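Side-chain contacts in 3-dehydroquinate dehydratase (Clostridium difficile, PDB 4H3D), which catalyses the cis-dehydration of 3-dehydroquinate to 3-dehydroshikimate through an imine intermediate, the third step of the chorismate pathway: residues I49-V53 and D54-N58; D99-T102 and T103-E107. All coordinates share one frame; numbering follows the deposited sequence.

Contact 1. Residues I49-V53 and D54-N58; sequences IEWRV and DFFEN
Arg52 and Asp54 clasp each other where strand 48-52 of the TIM barrel ends and the chain turns through a short 3-10 segment into the loop before helix 62-76. The salt bridge is side-on and two-pronged: NE of Arg52 meets OD1 of Asp54 at 2.8 Å, and NH2 of Arg52 meets OD2 of Asp54 at 2.9 Å. Both bonds are nearly straight, both oxygens use their syn lone pairs, and guanidinium and carboxylate planes lie only 11° apart. Bends at chi2 and chi3 of the arginine turn NE and NH2 to the carboxylate. Each oxygen of Asp54 has a second donor, Arg86 N at OD1 and Glu93 N at OD2, which would fix the carboxylate and, through it, probably the orientation of the Arg52 guanidinium near the substrate pocket; Glu50, Trp51 and Arg52 all belong to the 3-dehydroquinate site. In the backbone, Phe55 N bonds to Arg52 O and Phe56 N to Val53 O, while Arg52 centres an inverse gamma turn. The apolar contacts involve Trp51, Val53 and Phe56: Trp51 CZ2 comes within 4.2 Å of Phe56 CG, the two rings inclined at 58°, and CG2 of Val53 lies above the rim of one indole face. CE2 of Phe55 lies over the rim of one guanidinium face, the ring tilted to it, 3.5 Å from Arg52 NH2.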
ATOM      1  N   ILE B  49       1.363   9.462 -20.642  1.00 20.21           N
ATOM      2  CA  ILE B  49       1.151   8.318 -21.496  1.00 21.23           C
ATOM      3  C   ILE B  49       2.525   7.857 -22.002  1.00 21.27           C
ATOM      4  O   ILE B  49       3.340   8.676 -22.396  1.00 20.87           O
ATOM      5  CB  ILE B  49       0.245   8.652 -22.685  1.00 23.02           C
ATOM      6  CG1 ILE B  49      -1.186   8.892 -22.193  1.00 24.83           C
ATOM      7  CG2 ILE B  49       0.269   7.518 -23.701  1.00 21.09           C
ATOM      8  CD1 ILE B  49      -2.178   9.356 -23.286  1.00 26.03           C
ATOM      9  N   GLU B  50       2.778   6.550 -21.926  1.00 19.79           N
ATOM     10  CA  GLU B  50       4.021   5.965 -22.410  1.00 19.02           C
ATOM     11  C   GLU B  50       3.735   5.176 -23.663  1.00 19.77           C
ATOM     12  O   GLU B  50       2.844   4.346 -23.673  1.00 23.41           O
ATOM     13  CB  GLU B  50       4.627   5.009 -21.360  1.00 18.91           C
ATOM     14  CG  GLU B  50       5.852   4.209 -21.872  1.00 19.79           C
ATOM     15  CD  GLU B  50       6.411   3.218 -20.831  1.00 25.33           C
ATOM     16  OE1 GLU B  50       5.614   2.465 -20.228  1.00 28.35           O
ATOM     17  OE2 GLU B  50       7.645   3.200 -20.628  1.00 26.50           O
ATOM     18  N   TRP B  51       4.466   5.443 -24.733  1.00 20.37           N
ATOM     19  CA  TRP B  51       4.350   4.618 -25.923  1.00 19.70           C
ATOM     20  C   TRP B  51       5.476   3.602 -25.906  1.00 20.11           C
ATOM     21  O   TRP B  51       6.663   3.961 -26.033  1.00 19.87           O
ATOM     22  CB  TRP B  51       4.364   5.447 -27.211  1.00 19.65           C
ATOM     23  CG  TRP B  51       4.236   4.613 -28.448  1.00 19.27           C
ATOM     24  CD1 TRP B  51       3.643   3.382 -28.549  1.00 21.84           C
ATOM     25  CD2 TRP B  51       4.631   4.972 -29.792  1.00 24.27           C
ATOM     26  NE1 TRP B  51       3.693   2.933 -29.854  1.00 23.08           N
ATOM     27  CE2 TRP B  51       4.275   3.895 -30.636  1.00 22.78           C
ATOM     28  CE3 TRP B  51       5.248   6.086 -30.353  1.00 22.20           C
ATOM     29  CZ2 TRP B  51       4.531   3.901 -31.998  1.00 24.67           C
ATOM     30  CZ3 TRP B  51       5.498   6.084 -31.715  1.00 21.96           C
ATOM     31  CH2 TRP B  51       5.146   4.998 -32.516  1.00 23.75           C
ATOM     32  N   ARG B  52       5.099   2.327 -25.703  1.00 20.73           N
ATOM     33  CA  ARG B  52       6.029   1.206 -25.718  1.00 20.35           C
ATOM     34  C   ARG B  52       6.150   0.797 -27.156  1.00 21.24           C
ATOM     35  O   ARG B  52       5.476  -0.117 -27.610  1.00 20.29           O
ATOM     36  CB  ARG B  52       5.514   0.030 -24.874  1.00 21.89           C
ATOM     37  CG  ARG B  52       5.790   0.153 -23.373  1.00 21.39           C
ATOM     38  CD  ARG B  52       7.239  -0.110 -23.078  1.00 22.64           C
ATOM     39  NE  ARG B  52       7.634  -1.435 -23.578  1.00 26.02           N
ATOM     40  CZ  ARG B  52       7.513  -2.569 -22.888  1.00 28.26           C
ATOM     41  NH1 ARG B  52       7.019  -2.550 -21.652  1.00 24.97           N
ATOM     42  NH2 ARG B  52       7.894  -3.727 -23.432  1.00 25.39           N
ATOM     43  N   VAL B  53       7.046   1.489 -27.856  1.00 21.65           N
ATOM     44  CA  VAL B  53       7.229   1.345 -29.293  1.00 20.87           C
ATOM     45  C   VAL B  53       7.825  -0.010 -29.705  1.00 22.78           C
ATOM     46  O   VAL B  53       7.682  -0.422 -30.853  1.00 22.32           O
ATOM     47  CB  VAL B  53       8.080   2.519 -29.830  1.00 21.89           C
ATOM     48  CG1 VAL B  53       9.538   2.360 -29.417  1.00 19.94           C
ATOM     49  CG2 VAL B  53       7.953   2.650 -31.352  1.00 21.42           C
ATOM     50  N   ASP B  54       8.479  -0.708 -28.782  1.00 21.97           N
ATOM     51  CA  ASP B  54       9.009  -2.058 -29.103  1.00 22.81           C
ATOM     52  C   ASP B  54       7.888  -3.052 -29.474  1.00 22.37           C
ATOM     53  O   ASP B  54       8.169  -4.068 -30.074  1.00 24.44           O
ATOM     54  CB  ASP B  54       9.870  -2.623 -27.981  1.00 24.05           C
ATOM     55  CG  ASP B  54       9.167  -2.621 -26.652  1.00 25.22           C
ATOM     56  OD1 ASP B  54       8.946  -1.514 -26.087  1.00 24.07           O
ATOM     57  OD2 ASP B  54       8.868  -3.720 -26.154  1.00 26.67           O
ATOM     58  N   PHE B  55       6.625  -2.760 -29.121  1.00 22.00           N
ATOM     59  CA  PHE B  55       5.473  -3.609 -29.566  1.00 23.13           C
ATOM     60  C   PHE B  55       5.048  -3.284 -31.010  1.00 25.10           C
ATOM     61  O   PHE B  55       4.421  -4.102 -31.692  1.00 25.72           O
ATOM     62  CB  PHE B  55       4.228  -3.425 -28.683  1.00 24.09           C
ATOM     63  CG  PHE B  55       4.303  -4.094 -27.321  1.00 23.74           C
ATOM     64  CD1 PHE B  55       3.850  -5.412 -27.146  1.00 31.07           C
ATOM     65  CD2 PHE B  55       4.751  -3.398 -26.214  1.00 20.87           C
ATOM     66  CE1 PHE B  55       3.891  -6.022 -25.899  1.00 30.10           C
ATOM     67  CE2 PHE B  55       4.797  -4.007 -24.949  1.00 24.57           C
ATOM     68  CZ  PHE B  55       4.363  -5.313 -24.792  1.00 24.86           C
ATOM     69  N   PHE B  56       5.359  -2.081 -31.465  1.00 23.42           N
ATOM     70  CA  PHE B  56       4.972  -1.647 -32.816  1.00 24.08           C
ATOM     71  C   PHE B  56       5.694  -2.505 -33.876  1.00 25.30           C
ATOM     72  O   PHE B  56       6.927  -2.510 -33.938  1.00 22.76           O
ATOM     73  CB  PHE B  56       5.284  -0.166 -32.970  1.00 24.01           C
ATOM     74  CG  PHE B  56       4.911   0.409 -34.299  1.00 23.99           C
ATOM     75  CD1 PHE B  56       3.620   0.260 -34.809  1.00 26.43           C
ATOM     76  CD2 PHE B  56       5.837   1.156 -35.027  1.00 22.25           C
ATOM     77  CE1 PHE B  56       3.272   0.809 -36.045  1.00 27.64           C
ATOM     78  CE2 PHE B  56       5.488   1.709 -36.282  1.00 25.08           C
ATOM     79  CZ  PHE B  56       4.205   1.540 -36.774  1.00 25.02           C
ATOM     80  N   GLU B  57       4.928  -3.221 -34.704  0.60 26.66           N
ATOM     81  CA  GLU B  57       5.530  -4.150 -35.698  0.60 29.28           C
ATOM     82  C   GLU B  57       6.471  -3.498 -36.703  0.60 28.26           C
ATOM     83  O   GLU B  57       7.422  -4.134 -37.153  0.60 29.06           O
ATOM     84  CB  GLU B  57       4.458  -4.980 -36.432  0.60 31.10           C
ATOM     85  CG  GLU B  57       3.743  -5.954 -35.514  0.60 34.15           C
ATOM     86  CD  GLU B  57       2.824  -6.917 -36.235  0.60 37.41           C
ATOM     87  OE1 GLU B  57       2.334  -7.850 -35.568  0.60 38.83           O
ATOM     88  OE2 GLU B  57       2.592  -6.749 -37.452  0.60 36.43           O
ATOM     89  N   ASN B  58       6.220  -2.241 -37.062  1.00 28.63           N
ATOM     90  CA  ASN B  58       7.103  -1.553 -38.010  1.00 29.00           C
ATOM     91  C   ASN B  58       8.132  -0.639 -37.348  1.00 28.14           C
ATOM     92  O   ASN B  58       8.601   0.309 -37.972  1.00 25.80           O
ATOM     93  CB  ASN B  58       6.248  -0.773 -39.027  1.00 30.95           C
ATOM     94  CG  ASN B  58       5.396  -1.687 -39.883  1.00 33.85           C
ATOM     95  OD1 ASN B  58       5.784  -2.812 -40.178  1.00 34.98           O
ATOM     96  ND2 ASN B  58       4.224  -1.209 -40.281  1.00 38.01           N
TER

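Contact 2. Residues D99-T102 and T103-E107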
ATOM      1  N   ASP B  99      23.055   0.460 -32.870  1.00 29.83           N
ATOM      2  CA  ASP B  99      23.053   1.648 -33.708  1.00 30.51           C
ATOM      3  C   ASP B  99      21.629   2.124 -33.982  1.00 26.88           C
ATOM      4  O   ASP B  99      21.372   3.326 -33.953  1.00 25.92           O
ATOM      5  CB  ASP B  99      23.794   1.397 -35.026  1.00 32.75           C
ATOM      6  CG  ASP B  99      25.309   1.365 -34.850  1.00 38.13           C
ATOM      7  OD1 ASP B  99      25.821   1.885 -33.833  1.00 40.59           O
ATOM      8  OD2 ASP B  99      25.984   0.828 -35.733  1.00 40.13           O
ATOM      9  N   TYR B 100      20.701   1.196 -34.237  1.00 25.70           N
ATOM     10  CA  TYR B 100      19.326   1.613 -34.500  1.00 23.61           C
ATOM     11  C   TYR B 100      18.661   2.128 -33.223  1.00 23.55           C
ATOM     12  O   TYR B 100      17.857   3.036 -33.278  1.00 21.60           O
ATOM     13  CB  TYR B 100      18.468   0.518 -35.148  1.00 23.85           C
ATOM     14  CG  TYR B 100      17.104   1.064 -35.550  1.00 22.44           C
ATOM     15  CD1 TYR B 100      16.998   2.044 -36.539  1.00 27.32           C
ATOM     16  CD2 TYR B 100      15.940   0.629 -34.931  1.00 27.65           C
ATOM     17  CE1 TYR B 100      15.766   2.575 -36.896  1.00 27.39           C
ATOM     18  CE2 TYR B 100      14.702   1.150 -35.286  1.00 23.82           C
ATOM     19  CZ  TYR B 100      14.627   2.125 -36.278  1.00 25.27           C
ATOM     20  OH  TYR B 100      13.405   2.641 -36.639  1.00 23.37           O
ATOM     21  N   TYR B 101      19.008   1.553 -32.076  1.00 24.33           N
ATOM     22  CA  TYR B 101      18.439   2.003 -30.807  1.00 23.62           C
ATOM     23  C   TYR B 101      18.770   3.475 -30.605  1.00 22.62           C
ATOM     24  O   TYR B 101      17.915   4.265 -30.225  1.00 19.85           O
ATOM     25  CB  TYR B 101      18.990   1.165 -29.656  1.00 24.04           C
ATOM     26  CG  TYR B 101      18.524   1.551 -28.280  1.00 22.56           C
ATOM     27  CD1 TYR B 101      17.365   1.020 -27.738  1.00 25.38           C
ATOM     28  CD2 TYR B 101      19.277   2.416 -27.492  1.00 24.25           C
ATOM     29  CE1 TYR B 101      16.950   1.370 -26.444  1.00 22.44           C
ATOM     30  CE2 TYR B 101      18.879   2.763 -26.218  1.00 24.12           C
ATOM     31  CZ  TYR B 101      17.711   2.238 -25.698  1.00 26.16           C
ATOM     32  OH  TYR B 101      17.329   2.585 -24.421  1.00 22.04           O
ATOM     33  N   THR B 102      20.029   3.817 -30.864  1.00 23.20           N
ATOM     34  CA  THR B 102      20.523   5.183 -30.743  1.00 24.25           C
ATOM     35  C   THR B 102      19.828   6.104 -31.749  1.00 22.86           C
ATOM     36  O   THR B 102      19.302   7.146 -31.372  1.00 23.33           O
ATOM     37  CB  THR B 102      22.046   5.220 -30.952  1.00 24.90           C
ATOM     38  OG1 THR B 102      22.666   4.354 -29.985  1.00 28.56           O
ATOM     39  CG2 THR B 102      22.595   6.638 -30.803  1.00 25.83           C
ATOM     40  N   THR B 103      19.801   5.692 -33.007  1.00 23.00           N
ATOM     41  CA  THR B 103      19.159   6.465 -34.078  1.00 25.35           C
ATOM     42  C   THR B 103      17.677   6.689 -33.808  1.00 24.02           C
ATOM     43  O   THR B 103      17.180   7.809 -33.946  1.00 24.86           O
ATOM     44  CB  THR B 103      19.312   5.760 -35.450  1.00 27.00           C
ATOM     45  OG1 THR B 103      20.697   5.610 -35.750  1.00 30.63           O
ATOM     46  CG2 THR B 103      18.641   6.577 -36.565  1.00 28.57           C
ATOM     47  N   LEU B 104      16.965   5.630 -33.442  1.00 22.85           N
ATOM     48  CA  LEU B 104      15.534   5.748 -33.145  1.00 22.20           C
ATOM     49  C   LEU B 104      15.277   6.811 -32.070  1.00 22.96           C
ATOM     50  O   LEU B 104      14.477   7.731 -32.260  1.00 21.43           O
ATOM     51  CB  LEU B 104      14.980   4.407 -32.684  1.00 22.75           C
ATOM     52  CG  LEU B 104      13.508   4.326 -32.284  1.00 20.69           C
ATOM     53  CD1 LEU B 104      12.577   4.684 -33.453  1.00 20.02           C
ATOM     54  CD2 LEU B 104      13.208   2.940 -31.767  1.00 18.88           C
ATOM     55  N   ASN B 105      15.950   6.687 -30.930  1.00 22.72           N
ATOM     56  CA  ASN B 105      15.743   7.649 -29.860  1.00 22.05           C
ATOM     57  C   ASN B 105      16.134   9.084 -30.219  1.00 22.17           C
ATOM     58  O   ASN B 105      15.471  10.033 -29.808  1.00 21.25           O
ATOM     59  CB  ASN B 105      16.458   7.198 -28.608  1.00 22.48           C
ATOM     60  CG  ASN B 105      15.691   6.137 -27.871  1.00 24.43           C
ATOM     61  OD1 ASN B 105      14.571   6.374 -27.426  1.00 21.51           O
ATOM     62  ND2 ASN B 105      16.290   4.956 -27.728  1.00 21.35           N
ATOM     63  N   LYS B 106      17.216   9.240 -30.966  1.00 22.00           N
ATOM     64  CA  LYS B 106      17.650  10.567 -31.373  1.00 23.53           C
ATOM     65  C   LYS B 106      16.667  11.176 -32.356  1.00 24.64           C
ATOM     66  O   LYS B 106      16.260  12.312 -32.205  1.00 24.92           O
ATOM     67  CB  LYS B 106      19.054  10.502 -31.971  1.00 23.06           C
ATOM     68  CG  LYS B 106      20.127  10.202 -30.928  1.00 25.74           C
ATOM     69  CD  LYS B 106      21.532  10.225 -31.525  1.00 31.20           C
ATOM     70  CE  LYS B 106      21.994  11.616 -31.902  1.00 35.24           C
ATOM     71  NZ  LYS B 106      23.261  11.560 -32.715  1.00 38.89           N
ATOM     72  N   GLU B 107      16.271  10.404 -33.357  1.00 24.12           N
ATOM     73  CA  GLU B 107      15.355  10.903 -34.366  1.00 27.70           C
ATOM     74  C   GLU B 107      14.015  11.272 -33.781  1.00 26.70           C
ATOM     75  O   GLU B 107      13.417  12.279 -34.177  1.00 25.33           O
ATOM     76  CB  GLU B 107      15.158   9.867 -35.479  1.00 29.82           C
ATOM     77  CG  GLU B 107      16.309   9.792 -36.434  1.00 37.46           C
ATOM     78  CD  GLU B 107      16.370  10.999 -37.346  1.00 47.72           C
ATOM     79  OE1 GLU B 107      15.295  11.486 -37.784  1.00 50.82           O
ATOM     80  OE2 GLU B 107      17.494  11.458 -37.633  1.00 56.62           O
TER
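Asn105 folds back along its helix to lay its amide nitrogen over the ring of Tyr101, one turn earlier. Its CB lies 3.7 Å from Tyr101 O, and CG, anti to its own carbonyl carbon (chi1 -79°), stays at the same distance from that oxygen. ND2 then does two things: it gives Tyr101 O a weak, bent hydrogen bond of 3.1 Å, and it stands 3.6 Å above the centre of the Tyr101 ring. Amide and ring planes are 73° apart, so the amide meets the ring face steeply instead of lying flat on it. The tyrosine hydroxyl is engaged beyond, with Glu120 N. All this happens on helix 98-110, the helix of the beta-alpha-beta unit between strands 81-84 and 116-120 of the TIM barrel, and regular i to i+4 backbone bonds link the two segments. Thr103 doubles one of them: OG1 and N both bond to Asp99 O, reaching it from opposite faces of the carbonyl plane, OG1 at 3.0 Å. On another side, CB of Leu104 lies over the rim of one face of the Tyr100 ring, and CD1 of Leu104 comes to 3.9 Å from Tyr100 OH, which is bonded to Val59 O. Thr102 and Lys106 run side by side, CG2 of Thr102 against CD of Lys106 at 3.8 Å, while NZ of Lys106 goes on to a salt bridge with Glu130 and the lysine makes a cation-pi contact with Phe134.

Overall arrangement
From the N terminus, contact 1 comes first, at the C-terminal end of strand 48-52, where the chain turns out of the barrel sheet toward helix 62-76. The chain then passes through that helix and strand 81-84 before contact 2 opens on helix 98-110. The two are in series, neither nested nor crossed, and each is local, closing no long loop. The centres of contact 1 and contact 2 lie about 14 Å apart, and the nearest atoms of contact 1 and contact 2 are about 4 Å apart, without touching. Strand 81-84 relates them: it neighbours strand 48-52 in the parallel sheet, and Phe83 meets Val53 of contact 1 as well as Leu104 and Asn105 of contact 2. Helix 62-76 likewise packs against both.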